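Long-range contacts in oligopeptide-binding protein oppA (Lactococcus lactis subsp. cremoris, PDB 3FTO), which serves as the extracellular peptide-capturing component of the OppABCDF ABC transporter, which takes up oligopeptides and is needed for growth in milk: residues G296-Y301 with I361-K366; F496-I501 with K533-P538; L72-S77 with A561-S566; L53-T58 with G132-T137; T97-L102 with V170-F175. All blocks are in the same frame, centred on the assembly; numbering follows the deposited sequence.

Contact 1: G296-Y301 with I361-K366; sequences GQQAMY and IPPIFK
A type I beta turn from Pro362 to Phe365 packs against Gln298 and Met300 through Pro362, Pro363 and Ile364, with Phe365 touching Met300, on strand 292-307 near an inverse gamma turn centred on Met300. The turn is closed by its own backbone bond, Phe365 N to Pro362 O at 3.1 Å. Gln298 has its CG anti to the backbone N (chi1 -167°) and an extended chain, which carries the amide across the two prolines; it meets Pro363 at about a right angle. Its OE1 lies 3.1 Å from Pro363 CD and accepts only a weak bond from Ile364 N, 3.5 Å long with an angle of 143° at the hydrogen. Ile364 touches both the side chain and the backbone of Gln298: its CG2 is 3.6 Å from Gln298 CB, while its CD1 is 3.3 Å from Gln298 O. Met300, a selenomethionine, adds its CG at 4.0 Å from the same Ile364 CD1 and also approaches Phe365 CZ obliquely. Outside the pair, Tyr559 OH hydrogen-bonds Gln298 O. With one weak bond across it, the contact is probably held chiefly by van der Waals packing, part of it carbon against amide and carbonyl oxygen.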
# COMPACT_ATOMS: atom_id res chain seq x y z
N GLY A 296 14.74 8.20 4.65
CA GLY A 296 13.70 7.37 5.21
C GLY A 296 12.34 8.00 5.15
O GLY A 296 12.22 9.17 5.35
N GLN A 297 11.32 7.22 4.87
CA GLN A 297 9.96 7.70 4.80
C GLN A 297 9.00 6.65 5.36
O GLN A 297 9.18 5.48 5.15
CB GLN A 297 9.63 8.07 3.35
CG GLN A 297 8.22 8.55 3.04
CD GLN A 297 7.83 9.76 3.83
OE1 GLN A 297 7.64 9.69 5.01
NE2 GLN A 297 7.72 10.88 3.16
N GLN A 298 7.96 7.08 6.05
CA GLN A 298 6.99 6.14 6.58
C GLN A 298 6.08 5.55 5.52
O GLN A 298 5.44 6.25 4.78
CB GLN A 298 6.15 6.77 7.69
CG GLN A 298 5.34 5.76 8.48
CD GLN A 298 4.55 6.38 9.58
OE1 GLN A 298 3.61 7.09 9.33
NE2 GLN A 298 4.93 6.11 10.81
N ALA A 299 6.02 4.22 5.51
CA ALA A 299 5.25 3.44 4.57
C ALA A 299 3.74 3.46 4.76
O ALA A 299 3.25 3.69 5.83
CB ALA A 299 5.73 2.04 4.61
N MSE A 300 3.01 3.17 3.69
CA MSE A 300 1.58 3.02 3.78
C MSE A 300 1.29 1.61 4.27
O MSE A 300 0.73 0.82 3.58
CB MSE A 300 0.96 3.24 2.40
CG MSE A 300 1.22 4.62 1.81
SE MSE A 300 0.44 4.96 0.11
CE MSE A 300 1.75 6.04 -0.64
N TYR A 301 1.74 1.33 5.48
CA TYR A 301 1.81 -0.01 6.01
C TYR A 301 1.40 -0.13 7.47
O TYR A 301 1.77 0.66 8.31
CB TYR A 301 3.24 -0.50 5.82
CG TYR A 301 3.61 -1.75 6.54
CD1 TYR A 301 3.66 -2.96 5.88
CD2 TYR A 301 3.93 -1.73 7.88
CE1 TYR A 301 4.01 -4.10 6.54
CE2 TYR A 301 4.27 -2.85 8.53
CZ TYR A 301 4.30 -4.03 7.87
OH TYR A 301 4.68 -5.16 8.51
N ILE A 361 -3.99 2.97 11.34
CA ILE A 361 -3.61 3.78 10.20
C ILE A 361 -2.39 4.64 10.52
O ILE A 361 -2.43 5.40 11.44
CB ILE A 361 -4.79 4.66 9.76
CG1 ILE A 361 -6.08 3.82 9.67
CG2 ILE A 361 -4.48 5.35 8.49
CD1 ILE A 361 -7.01 4.19 8.59
N PRO A 362 -1.32 4.53 9.75
CA PRO A 362 -0.10 5.29 10.02
C PRO A 362 -0.25 6.79 9.77
O PRO A 362 -1.01 7.17 8.92
CB PRO A 362 0.91 4.68 9.07
CG PRO A 362 0.12 4.11 7.99
CD PRO A 362 -1.23 3.81 8.47
N PRO A 363 0.50 7.62 10.48
CA PRO A 363 0.27 9.06 10.61
C PRO A 363 0.47 9.88 9.33
O PRO A 363 -0.01 10.99 9.24
CB PRO A 363 1.22 9.49 11.72
CG PRO A 363 1.89 8.28 12.19
CD PRO A 363 1.41 7.09 11.50
N ILE A 364 1.11 9.29 8.33
CA ILE A 364 1.31 9.89 7.04
C ILE A 364 -0.01 10.13 6.35
O ILE A 364 -0.09 10.95 5.49
CB ILE A 364 2.21 9.05 6.13
CG1 ILE A 364 1.70 7.62 6.05
CG2 ILE A 364 3.65 9.14 6.56
CD1 ILE A 364 2.25 6.86 4.96
N PHE A 365 -1.05 9.41 6.77
CA PHE A 365 -2.41 9.72 6.40
C PHE A 365 -2.90 10.79 7.36
O PHE A 365 -3.62 10.51 8.27
CB PHE A 365 -3.29 8.49 6.51
CG PHE A 365 -2.97 7.42 5.53
CD1 PHE A 365 -3.54 7.41 4.29
CD2 PHE A 365 -2.14 6.39 5.87
CE1 PHE A 365 -3.24 6.42 3.40
CE2 PHE A 365 -1.87 5.42 4.99
CZ PHE A 365 -2.43 5.43 3.75
N LYS A 366 -2.50 12.03 7.10
CA LYS A 366 -2.63 13.14 8.03
C LYS A 366 -4.06 13.42 8.40
O LYS A 366 -4.37 13.79 9.50
CB LYS A 366 -2.04 14.40 7.40
CG LYS A 366 -0.55 14.39 7.20
CD LYS A 366 -0.11 15.24 6.02
CE LYS A 366 0.71 16.41 6.47
NZ LYS A 366 2.14 16.08 6.57

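Contact 2: F496-I501 with K533-P538; sequences FNDSEI and KAYVIP
The ring of Tyr535 has Phe496 CB over one face and Lys533 CB, from its own segment, over the opposite one, while Asp498 OD1 lies in plane at its edge. Tyr535 CD2 lies over one face of the Phe496 ring, and Ile501 CG2 is in plane at that ring's edge. The two rings form an offset pair, planes 14° apart and centroids 4.8 Å apart, with hardly any overlap; each CB makes a CH-pi contact with the other ring. Lys533 ends helix 516-533 and Tyr535 leads into strand 536-553, whereas Asp498 is the N-cap of helix 499-508. Asp498 OD2 accepts from Ile501 N at 3.1 Å, from above the carboxylate plane, and weakly from Glu500 N. Its OD1 takes a bond from Tyr535 OH, modelled at 2.5 Å, unusually short and of doubtful exact length, and a salt bridge of 3.0 Å from Lys533 NZ on its syn side. The bend at the end of the lysine (chi4 -47°) also leaves NZ 3.6 Å from Glu500 OE1, completing a three-residue network. A water donates to Tyr535 OH and, weakly, to Asn497 O.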
# COMPACT_ATOMS: atom_id res chain seq x y z
N PHE A 496 -14.38 -11.10 13.56
CA PHE A 496 -15.19 -10.30 14.44
C PHE A 496 -16.40 -9.63 13.76
O PHE A 496 -16.37 -9.31 12.60
CB PHE A 496 -14.33 -9.31 15.23
CG PHE A 496 -13.95 -8.06 14.46
CD1 PHE A 496 -14.77 -6.97 14.45
CD2 PHE A 496 -12.76 -7.99 13.78
CE1 PHE A 496 -14.40 -5.84 13.78
CE2 PHE A 496 -12.41 -6.86 13.10
CZ PHE A 496 -13.22 -5.80 13.11
N ASN A 497 -17.47 -9.42 14.51
CA ASN A 497 -18.65 -8.72 14.04
C ASN A 497 -19.25 -7.84 15.14
O ASN A 497 -19.84 -8.31 16.08
CB ASN A 497 -19.65 -9.74 13.50
CG ASN A 497 -20.76 -9.12 12.72
OD1 ASN A 497 -21.28 -8.10 13.07
ND2 ASN A 497 -21.16 -9.77 11.67
N ASP A 498 -19.04 -6.56 15.03
CA ASP A 498 -19.44 -5.63 16.05
C ASP A 498 -20.35 -4.59 15.45
O ASP A 498 -20.06 -4.04 14.43
CB ASP A 498 -18.19 -5.02 16.66
CG ASP A 498 -18.48 -4.16 17.84
OD1 ASP A 498 -18.01 -4.45 18.91
OD2 ASP A 498 -19.14 -3.17 17.68
N SER A 499 -21.47 -4.34 16.09
CA SER A 499 -22.38 -3.32 15.62
C SER A 499 -21.81 -1.90 15.63
O SER A 499 -22.06 -1.16 14.73
CB SER A 499 -23.68 -3.35 16.41
OG SER A 499 -24.49 -4.41 16.00
N GLU A 500 -21.09 -1.54 16.69
CA GLU A 500 -20.46 -0.24 16.79
C GLU A 500 -19.39 -0.05 15.73
O GLU A 500 -19.31 0.97 15.12
CB GLU A 500 -19.92 0.03 18.20
CG GLU A 500 -19.18 1.37 18.33
CD GLU A 500 -18.83 1.78 19.76
OE1 GLU A 500 -18.43 0.95 20.53
OE2 GLU A 500 -18.94 2.96 20.11
N ILE A 501 -18.58 -1.07 15.51
CA ILE A 501 -17.56 -1.02 14.47
C ILE A 501 -18.15 -0.91 13.07
O ILE A 501 -17.64 -0.22 12.24
CB ILE A 501 -16.53 -2.17 14.60
CG1 ILE A 501 -15.70 -2.02 15.87
CG2 ILE A 501 -15.65 -2.24 13.42
CD1 ILE A 501 -14.97 -0.72 16.02
N LYS A 533 -12.00 -2.16 21.93
CA LYS A 533 -12.49 -3.50 21.70
C LYS A 533 -11.39 -4.52 21.57
O LYS A 533 -11.49 -5.59 22.06
CB LYS A 533 -13.41 -3.54 20.50
CG LYS A 533 -14.72 -2.95 20.83
CD LYS A 533 -15.45 -2.45 19.66
CE LYS A 533 -16.71 -1.71 20.07
NZ LYS A 533 -17.49 -2.44 21.06
N ALA A 534 -10.32 -4.15 20.90
CA ALA A 534 -9.19 -5.00 20.75
C ALA A 534 -9.48 -6.36 20.11
O ALA A 534 -8.94 -7.35 20.51
CB ALA A 534 -8.47 -5.15 22.05
N TYR A 535 -10.34 -6.40 19.11
CA TYR A 535 -10.48 -7.60 18.30
C TYR A 535 -9.18 -7.88 17.57
O TYR A 535 -8.82 -9.00 17.33
CB TYR A 535 -11.65 -7.52 17.33
CG TYR A 535 -12.97 -7.21 17.97
CD1 TYR A 535 -13.51 -8.01 18.93
CD2 TYR A 535 -13.70 -6.12 17.57
CE1 TYR A 535 -14.68 -7.73 19.49
CE2 TYR A 535 -14.88 -5.83 18.12
CZ TYR A 535 -15.37 -6.64 19.08
OH TYR A 535 -16.55 -6.34 19.63
N VAL A 536 -8.51 -6.80 17.19
CA VAL A 536 -7.17 -6.79 16.66
C VAL A 536 -6.38 -5.69 17.38
O VAL A 536 -6.96 -4.75 17.84
CB VAL A 536 -7.13 -6.56 15.12
CG1 VAL A 536 -7.93 -7.56 14.41
CG2 VAL A 536 -7.55 -5.19 14.75
N ILE A 537 -5.07 -5.85 17.47
CA ILE A 537 -4.17 -4.89 18.07
C ILE A 537 -3.09 -4.43 17.10
O ILE A 537 -2.37 -5.22 16.55
CB ILE A 537 -3.47 -5.49 19.30
CG1 ILE A 537 -4.46 -6.22 20.19
CG2 ILE A 537 -2.68 -4.45 20.05
CD1 ILE A 537 -5.12 -5.40 21.13
N PRO A 538 -2.98 -3.13 16.91
CA PRO A 538 -1.96 -2.55 16.04
C PRO A 538 -0.55 -2.82 16.58
O PRO A 538 -0.35 -2.67 17.74
CB PRO A 538 -2.28 -1.06 16.10
CG PRO A 538 -3.63 -0.99 16.50
CD PRO A 538 -3.90 -2.10 17.40
O HOH W 1 -18.40 -8.70 19.21

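Contact 3: L72-S77 with A561-S566; sequences LFFTDS and AMNTWS
Met562, a selenomethionine, lies folded against the ring of Phe74, and its chain can be traced atom by atom. CB sits over the centre of the ring, 3.4 Å from the Phe74 centroid and only 10° off the normal, a well-centred CH-pi contact. CG comes next over the same face, 3.5 Å from Phe74 CG. The chain is bent at both following torsions; the two side chains run past each other in opposite directions, and the selenium heads for the Phe74-Thr75 backbone. It stands obliquely to the ring, 4.5 Å from the Phe74 centroid and 34° off the normal, as in a Met-aromatic contact. It also lies 3.5 Å from Thr75 N. The methyl CE is modelled too close to Phe74 CD1, so its exact place is doubtful. Asn563 is a lesser neighbour, with OD1 4.1 Å from Phe74 CE2 in an oblique approach. No hydrogen bond crosses between the segments, which makes this a contact of carbon over an aromatic face, with selenium set obliquely beside it. Asn563 occupies the N-cap position of helix 564-567, so Met562 packs from the loop just ahead of that helix onto the short strand 74-75. That strand pairs with strand 81-82, where Ile82 touches Phe74, while the neighbouring Phe73 packs on strands 87-92 and 97-102.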
# COMPACT_ATOMS: atom_id res chain seq x y z
N LEU A 72 -2.65 10.13 -14.31
CA LEU A 72 -3.17 11.45 -14.51
C LEU A 72 -3.03 12.53 -13.43
O LEU A 72 -2.85 13.66 -13.75
CB LEU A 72 -4.59 11.36 -15.07
CG LEU A 72 -4.66 10.72 -16.45
CD1 LEU A 72 -6.03 10.24 -16.79
CD2 LEU A 72 -4.12 11.60 -17.50
N PHE A 73 -3.16 12.18 -12.17
CA PHE A 73 -3.46 13.16 -11.15
C PHE A 73 -2.38 13.42 -10.16
O PHE A 73 -1.79 12.53 -9.66
CB PHE A 73 -4.76 12.81 -10.41
CG PHE A 73 -5.91 12.53 -11.30
CD1 PHE A 73 -6.46 13.51 -12.06
CD2 PHE A 73 -6.44 11.27 -11.37
CE1 PHE A 73 -7.50 13.23 -12.88
CE2 PHE A 73 -7.47 11.01 -12.18
CZ PHE A 73 -8.00 11.97 -12.93
N PHE A 74 -2.15 14.68 -9.86
CA PHE A 74 -1.34 15.04 -8.71
C PHE A 74 -2.11 14.94 -7.41
O PHE A 74 -3.31 14.98 -7.39
CB PHE A 74 -0.73 16.43 -8.86
CG PHE A 74 0.42 16.50 -9.82
CD1 PHE A 74 0.81 15.42 -10.54
CD2 PHE A 74 1.08 17.68 -10.02
CE1 PHE A 74 1.83 15.50 -11.41
CE2 PHE A 74 2.09 17.75 -10.88
CZ PHE A 74 2.47 16.67 -11.58
N THR A 75 -1.37 14.80 -6.33
CA THR A 75 -1.90 14.84 -4.99
C THR A 75 -1.08 15.75 -4.11
O THR A 75 0.03 16.10 -4.42
CB THR A 75 -1.97 13.45 -4.30
OG1 THR A 75 -0.68 12.90 -4.16
CG2 THR A 75 -2.84 12.51 -5.05
N ASP A 76 -1.67 16.07 -2.98
CA ASP A 76 -0.99 16.63 -1.84
C ASP A 76 -0.28 15.55 -1.01
O ASP A 76 -0.31 14.40 -1.33
CB ASP A 76 -1.92 17.51 -1.01
CG ASP A 76 -3.04 16.75 -0.32
OD1 ASP A 76 -2.97 15.55 -0.19
OD2 ASP A 76 -3.98 17.38 0.13
N SER A 77 0.39 15.95 0.05
CA SER A 77 1.18 15.03 0.85
C SER A 77 0.29 13.99 1.50
O SER A 77 0.72 12.93 1.85
CB SER A 77 2.04 15.77 1.87
OG SER A 77 1.28 16.51 2.78
N ALA A 561 5.70 15.75 -3.22
CA ALA A 561 6.47 16.21 -4.35
C ALA A 561 6.04 15.50 -5.62
O ALA A 561 6.09 14.31 -5.71
CB ALA A 561 7.92 16.02 -4.09
N MSE A 562 5.57 16.26 -6.60
CA MSE A 562 4.99 15.68 -7.80
C MSE A 562 5.89 15.69 -9.02
O MSE A 562 5.62 15.05 -10.00
CB MSE A 562 3.66 16.36 -8.12
CG MSE A 562 2.54 16.11 -7.12
SE MSE A 562 2.02 14.33 -6.91
CE MSE A 562 2.01 13.83 -8.64
N ASN A 563 6.97 16.44 -8.94
CA ASN A 563 7.87 16.64 -10.05
C ASN A 563 9.31 16.27 -9.78
O ASN A 563 10.15 16.95 -10.25
CB ASN A 563 7.84 18.09 -10.49
CG ASN A 563 6.64 18.42 -11.31
OD1 ASN A 563 5.91 19.32 -10.99
ND2 ASN A 563 6.45 17.71 -12.39
N THR A 564 9.57 15.26 -8.98
CA THR A 564 10.92 14.87 -8.64
C THR A 564 11.75 14.41 -9.83
O THR A 564 12.90 14.74 -9.91
CB THR A 564 10.96 13.82 -7.49
OG1 THR A 564 10.32 14.37 -6.35
CG2 THR A 564 12.37 13.47 -7.10
N TRP A 565 11.17 13.68 -10.76
CA TRP A 565 11.92 13.23 -11.91
C TRP A 565 12.42 14.39 -12.75
O TRP A 565 13.52 14.35 -13.20
CB TRP A 565 11.12 12.26 -12.78
CG TRP A 565 10.83 11.02 -12.11
CD1 TRP A 565 9.63 10.54 -11.83
CD2 TRP A 565 11.77 10.09 -11.59
NE1 TRP A 565 9.73 9.37 -11.19
CE2 TRP A 565 11.05 9.06 -11.02
CE3 TRP A 565 13.16 10.02 -11.57
CZ2 TRP A 565 11.64 8.00 -10.42
CZ3 TRP A 565 13.74 8.97 -10.99
CH2 TRP A 565 12.99 7.97 -10.41
N SER A 566 11.61 15.41 -12.95
CA SER A 566 12.06 16.63 -13.59
C SER A 566 13.05 17.48 -12.79
O SER A 566 13.94 18.09 -13.33
CB SER A 566 10.87 17.47 -14.03
OG SER A 566 10.02 16.72 -14.84

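Contact 4: L53-T58 with G132-T137; sequences LSNDAT and GSDRWT
Leu53 and Ser133 mark the closest backbone approach, with CA atoms 5.1 Å apart, between a loop that leads into helix 57-62 and an irregular segment, with no strand pairing. Two residues further along the second segment, Arg135 grips the carbonyl of Ser54 side-on with two nitrogens. NE donates to Ser54 O at 2.9 Å with an angle of 159°, nearly along the C=O axis; NH2 donates to the same Ser54 O at 3.1 Å with an angle of 142°. The oxygen lies in the guanidinium plane, and the arginine is extended from CG to NE, with chi2 at -167°. Beside this, Leu53 CD1 comes within 4.4 Å of Ser133 CB, and the side chains of Asn55 and Asp134 cross at about a right angle. Ser133 forms an ST turn, its OG accepting from Arg135 N at 3.0 Å, and the same hydroxyl meets Gly52 O. The serine thus ties the base of Arg135 to the chain just before Leu53. Two donors converging on one neutral acceptor hold the guanidinium edge-on and limit its rotation; their positive charge would probably polarise the Ser54 peptide further.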
# COMPACT_ATOMS: atom_id res chain seq x y z
N LEU A 53 -2.95 -4.15 -17.55
CA LEU A 53 -2.23 -5.38 -17.87
C LEU A 53 -1.06 -5.72 -16.97
O LEU A 53 -0.50 -6.76 -17.09
CB LEU A 53 -1.75 -5.32 -19.29
CG LEU A 53 -2.78 -5.62 -20.35
CD1 LEU A 53 -4.12 -5.18 -19.91
CD2 LEU A 53 -2.42 -5.04 -21.66
N SER A 54 -0.69 -4.83 -16.07
CA SER A 54 0.51 -5.03 -15.27
C SER A 54 0.28 -5.64 -13.90
O SER A 54 -0.51 -5.17 -13.13
CB SER A 54 1.29 -3.74 -15.14
OG SER A 54 2.62 -4.05 -14.87
N ASN A 55 1.01 -6.71 -13.65
CA ASN A 55 0.96 -7.43 -12.40
C ASN A 55 2.26 -7.49 -11.63
O ASN A 55 2.32 -8.11 -10.61
CB ASN A 55 0.39 -8.84 -12.60
CG ASN A 55 -0.89 -8.83 -13.42
OD1 ASN A 55 -1.81 -8.11 -13.13
ND2 ASN A 55 -0.95 -9.65 -14.43
N ASP A 56 3.30 -6.84 -12.14
CA ASP A 56 4.61 -6.84 -11.50
C ASP A 56 4.94 -5.53 -10.77
O ASP A 56 5.02 -4.47 -11.33
CB ASP A 56 5.67 -7.16 -12.54
CG ASP A 56 7.06 -7.14 -11.98
OD1 ASP A 56 7.28 -7.67 -10.91
OD2 ASP A 56 7.95 -6.63 -12.63
N ALA A 57 5.13 -5.63 -9.47
CA ALA A 57 5.44 -4.49 -8.65
C ALA A 57 6.76 -3.86 -9.01
O ALA A 57 6.90 -2.68 -8.91
CB ALA A 57 5.39 -4.85 -7.20
N THR A 58 7.72 -4.67 -9.39
CA THR A 58 9.05 -4.20 -9.70
C THR A 58 9.04 -3.24 -10.88
O THR A 58 9.54 -2.14 -10.80
CB THR A 58 9.93 -5.39 -10.10
OG1 THR A 58 10.30 -6.14 -8.96
CG2 THR A 58 11.16 -4.94 -10.77
N GLY A 132 -7.37 -9.96 -20.78
CA GLY A 132 -6.77 -10.76 -19.74
C GLY A 132 -6.24 -10.10 -18.48
O GLY A 132 -5.36 -10.62 -17.83
N SER A 133 -6.79 -8.95 -18.14
CA SER A 133 -6.43 -8.20 -16.96
C SER A 133 -6.89 -8.88 -15.68
O SER A 133 -7.92 -9.51 -15.65
CB SER A 133 -7.02 -6.81 -17.05
OG SER A 133 -6.97 -6.15 -15.83
N ASP A 134 -6.10 -8.75 -14.64
CA ASP A 134 -6.43 -9.23 -13.31
C ASP A 134 -7.02 -8.16 -12.43
O ASP A 134 -7.33 -8.40 -11.29
CB ASP A 134 -5.20 -9.76 -12.61
CG ASP A 134 -4.88 -11.15 -13.01
OD1 ASP A 134 -5.61 -11.69 -13.83
OD2 ASP A 134 -3.91 -11.69 -12.50
N ARG A 135 -7.17 -6.97 -12.98
CA ARG A 135 -7.46 -5.82 -12.15
C ARG A 135 -8.89 -5.35 -12.04
O ARG A 135 -9.12 -4.33 -11.50
CB ARG A 135 -6.52 -4.67 -12.48
CG ARG A 135 -5.09 -5.04 -12.32
CD ARG A 135 -4.21 -3.84 -12.34
NE ARG A 135 -2.90 -4.13 -11.83
CZ ARG A 135 -2.52 -3.97 -10.57
NH1 ARG A 135 -3.36 -3.53 -9.67
NH2 ARG A 135 -1.30 -4.27 -10.23
N TRP A 136 -9.84 -6.11 -12.53
CA TRP A 136 -11.21 -5.74 -12.32
C TRP A 136 -11.51 -5.82 -10.84
O TRP A 136 -11.10 -6.75 -10.17
CB TRP A 136 -12.17 -6.64 -13.10
CG TRP A 136 -13.60 -6.50 -12.73
CD1 TRP A 136 -14.26 -7.19 -11.78
CD2 TRP A 136 -14.55 -5.59 -13.29
NE1 TRP A 136 -15.55 -6.80 -11.72
CE2 TRP A 136 -15.76 -5.82 -12.65
CE3 TRP A 136 -14.50 -4.63 -14.29
CZ2 TRP A 136 -16.89 -5.10 -12.95
CZ3 TRP A 136 -15.61 -3.94 -14.59
CH2 TRP A 136 -16.79 -4.16 -13.93
N THR A 137 -12.20 -4.81 -10.35
CA THR A 137 -12.77 -4.84 -9.02
C THR A 137 -14.27 -4.66 -9.12
O THR A 137 -14.79 -4.14 -10.07
CB THR A 137 -12.14 -3.82 -8.03
OG1 THR A 137 -12.37 -2.49 -8.47
CG2 THR A 137 -10.69 -4.03 -7.88

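Contact 5: T97-L102 with V170-F175; sequences TATITL and VIKVQF
Ile100 and Ile171 face each other as a hydrogen-bonded pair in two antiparallel strands, 97-102 and 170-174, whose axes lie 4.7 Å apart at 162°. Their side chains cross obliquely: Ile171 CD1 lies 4.0 Å from Ile100 CG2 and reaches on to Leu102 CD1, while Ile100 CD1 turns to Val173 CG2. Ala98 completes this apolar face, its CB 3.5 Å from Phe175 CE2 and near the plane of that ring, so the phenylalanine presents an edge. The other face carries Thr97, Thr99, Thr101, Val170, Lys172 and Gln174. There Lys172 is bent at chi2 (-69°), which brings its aliphatic part across Thr97 and Thr99, CD 3.6 Å from Thr97 CG2 and CE 3.5 Å from Thr99 CG2. Gln174 crosses Thr97 at about a right angle, but its NE2 is bonded to Ser95 O. Four backbone hydrogen bonds join the two strands, among them Ala98 N to Val173 O at 2.9 Å and Ile171 N to Ile100 O at 2.9 Å. The pair forms the middle of a four-stranded antiparallel sheet, with strand 87-92 beside 97-102 and strand 160-161 beside 170-174; on the apolar face, Tyr119 of helix 116-127 packs against both isoleucines.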
# COMPACT_ATOMS: atom_id res chain seq x y z
N THR A 97 -21.40 12.44 -10.53
CA THR A 97 -20.47 12.44 -11.61
C THR A 97 -19.06 12.83 -11.22
O THR A 97 -18.84 13.64 -10.36
CB THR A 97 -20.93 13.38 -12.71
OG1 THR A 97 -22.09 12.85 -13.32
CG2 THR A 97 -19.90 13.48 -13.74
N ALA A 98 -18.11 12.25 -11.92
CA ALA A 98 -16.74 12.65 -11.84
C ALA A 98 -16.34 13.20 -13.18
O ALA A 98 -16.55 12.58 -14.20
CB ALA A 98 -15.88 11.52 -11.47
N THR A 99 -15.77 14.38 -13.17
CA THR A 99 -15.32 14.97 -14.41
C THR A 99 -13.79 15.03 -14.53
O THR A 99 -13.12 15.65 -13.73
CB THR A 99 -15.93 16.35 -14.61
OG1 THR A 99 -17.34 16.26 -14.49
CG2 THR A 99 -15.62 16.84 -15.93
N ILE A 100 -13.27 14.38 -15.55
CA ILE A 100 -11.86 14.36 -15.78
C ILE A 100 -11.55 15.31 -16.92
O ILE A 100 -12.10 15.20 -17.98
CB ILE A 100 -11.34 12.94 -16.09
CG1 ILE A 100 -11.55 11.98 -14.92
CG2 ILE A 100 -9.89 12.97 -16.39
CD1 ILE A 100 -12.96 11.70 -14.56
N THR A 101 -10.68 16.28 -16.67
CA THR A 101 -10.22 17.18 -17.71
C THR A 101 -8.74 17.04 -17.94
O THR A 101 -7.93 17.37 -17.11
CB THR A 101 -10.51 18.64 -17.35
OG1 THR A 101 -11.88 18.77 -17.04
CG2 THR A 101 -10.20 19.56 -18.49
N LEU A 102 -8.42 16.51 -19.11
CA LEU A 102 -7.06 16.39 -19.56
C LEU A 102 -6.52 17.74 -19.99
O LEU A 102 -7.24 18.56 -20.51
CB LEU A 102 -6.95 15.38 -20.70
CG LEU A 102 -7.59 14.01 -20.48
CD1 LEU A 102 -7.79 13.32 -21.81
CD2 LEU A 102 -6.77 13.17 -19.52
N VAL A 170 -12.26 16.08 -22.35
CA VAL A 170 -13.09 15.94 -21.18
C VAL A 170 -13.82 14.60 -21.10
O VAL A 170 -14.35 14.13 -22.06
CB VAL A 170 -14.07 17.12 -21.07
CG1 VAL A 170 -14.89 17.02 -19.83
CG2 VAL A 170 -13.34 18.39 -21.08
N ILE A 171 -13.83 14.00 -19.94
CA ILE A 171 -14.56 12.77 -19.77
C ILE A 171 -15.53 12.87 -18.64
O ILE A 171 -15.19 13.35 -17.61
CB ILE A 171 -13.64 11.58 -19.49
CG1 ILE A 171 -12.51 11.51 -20.51
CG2 ILE A 171 -14.44 10.32 -19.48
CD1 ILE A 171 -11.27 12.23 -20.07
N LYS A 172 -16.73 12.37 -18.83
CA LYS A 172 -17.67 12.33 -17.72
C LYS A 172 -17.91 10.91 -17.28
O LYS A 172 -18.16 10.04 -18.08
CB LYS A 172 -19.00 12.98 -18.08
CG LYS A 172 -18.97 14.43 -18.12
CD LYS A 172 -18.80 15.00 -16.79
CE LYS A 172 -19.03 16.48 -16.84
NZ LYS A 172 -20.33 16.78 -17.43
N VAL A 173 -17.85 10.70 -15.98
CA VAL A 173 -18.06 9.40 -15.42
C VAL A 173 -19.22 9.35 -14.46
O VAL A 173 -19.22 9.98 -13.43
CB VAL A 173 -16.82 8.90 -14.71
CG1 VAL A 173 -17.06 7.54 -14.15
CG2 VAL A 173 -15.66 8.87 -15.65
N GLN A 174 -20.21 8.55 -14.80
CA GLN A 174 -21.41 8.46 -14.01
C GLN A 174 -21.47 7.25 -13.11
O GLN A 174 -21.36 6.15 -13.55
CB GLN A 174 -22.61 8.47 -14.92
CG GLN A 174 -23.91 8.39 -14.23
CD GLN A 174 -24.41 9.73 -13.84
OE1 GLN A 174 -24.35 10.67 -14.61
NE2 GLN A 174 -24.91 9.82 -12.65
N PHE A 175 -21.65 7.50 -11.83
CA PHE A 175 -21.71 6.49 -10.79
C PHE A 175 -23.13 6.24 -10.29
O PHE A 175 -23.97 7.11 -10.36
CB PHE A 175 -20.86 6.89 -9.58
CG PHE A 175 -19.45 7.23 -9.90
CD1 PHE A 175 -18.52 6.25 -10.12
CD2 PHE A 175 -19.05 8.54 -9.96
CE1 PHE A 175 -17.25 6.57 -10.39
CE2 PHE A 175 -17.77 8.85 -10.24
CZ PHE A 175 -16.87 7.87 -10.46

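Contacts 1 and 2 both reach the same large mixed sheet, through the neighbouring strands 292-307 and 536-553, although their centres are 22 Å apart. Contact 3 touches contact 5, Leu72 CD2 lying 3.7 Å from Leu102 CD2, which joins the segment 72-77 to the four-stranded sheet. Lys366 CE is also 3.7 Å from Ser77 OG, so contact 3 touches both contacts 1 and 5, whose own centres are 30 Å apart. Contact 4 touches none of the others; its nearest atoms are about 10 Å from contacts 3 and 5. Along the chain, contact 3 closes a loop that encloses contacts 1, 2 and 5.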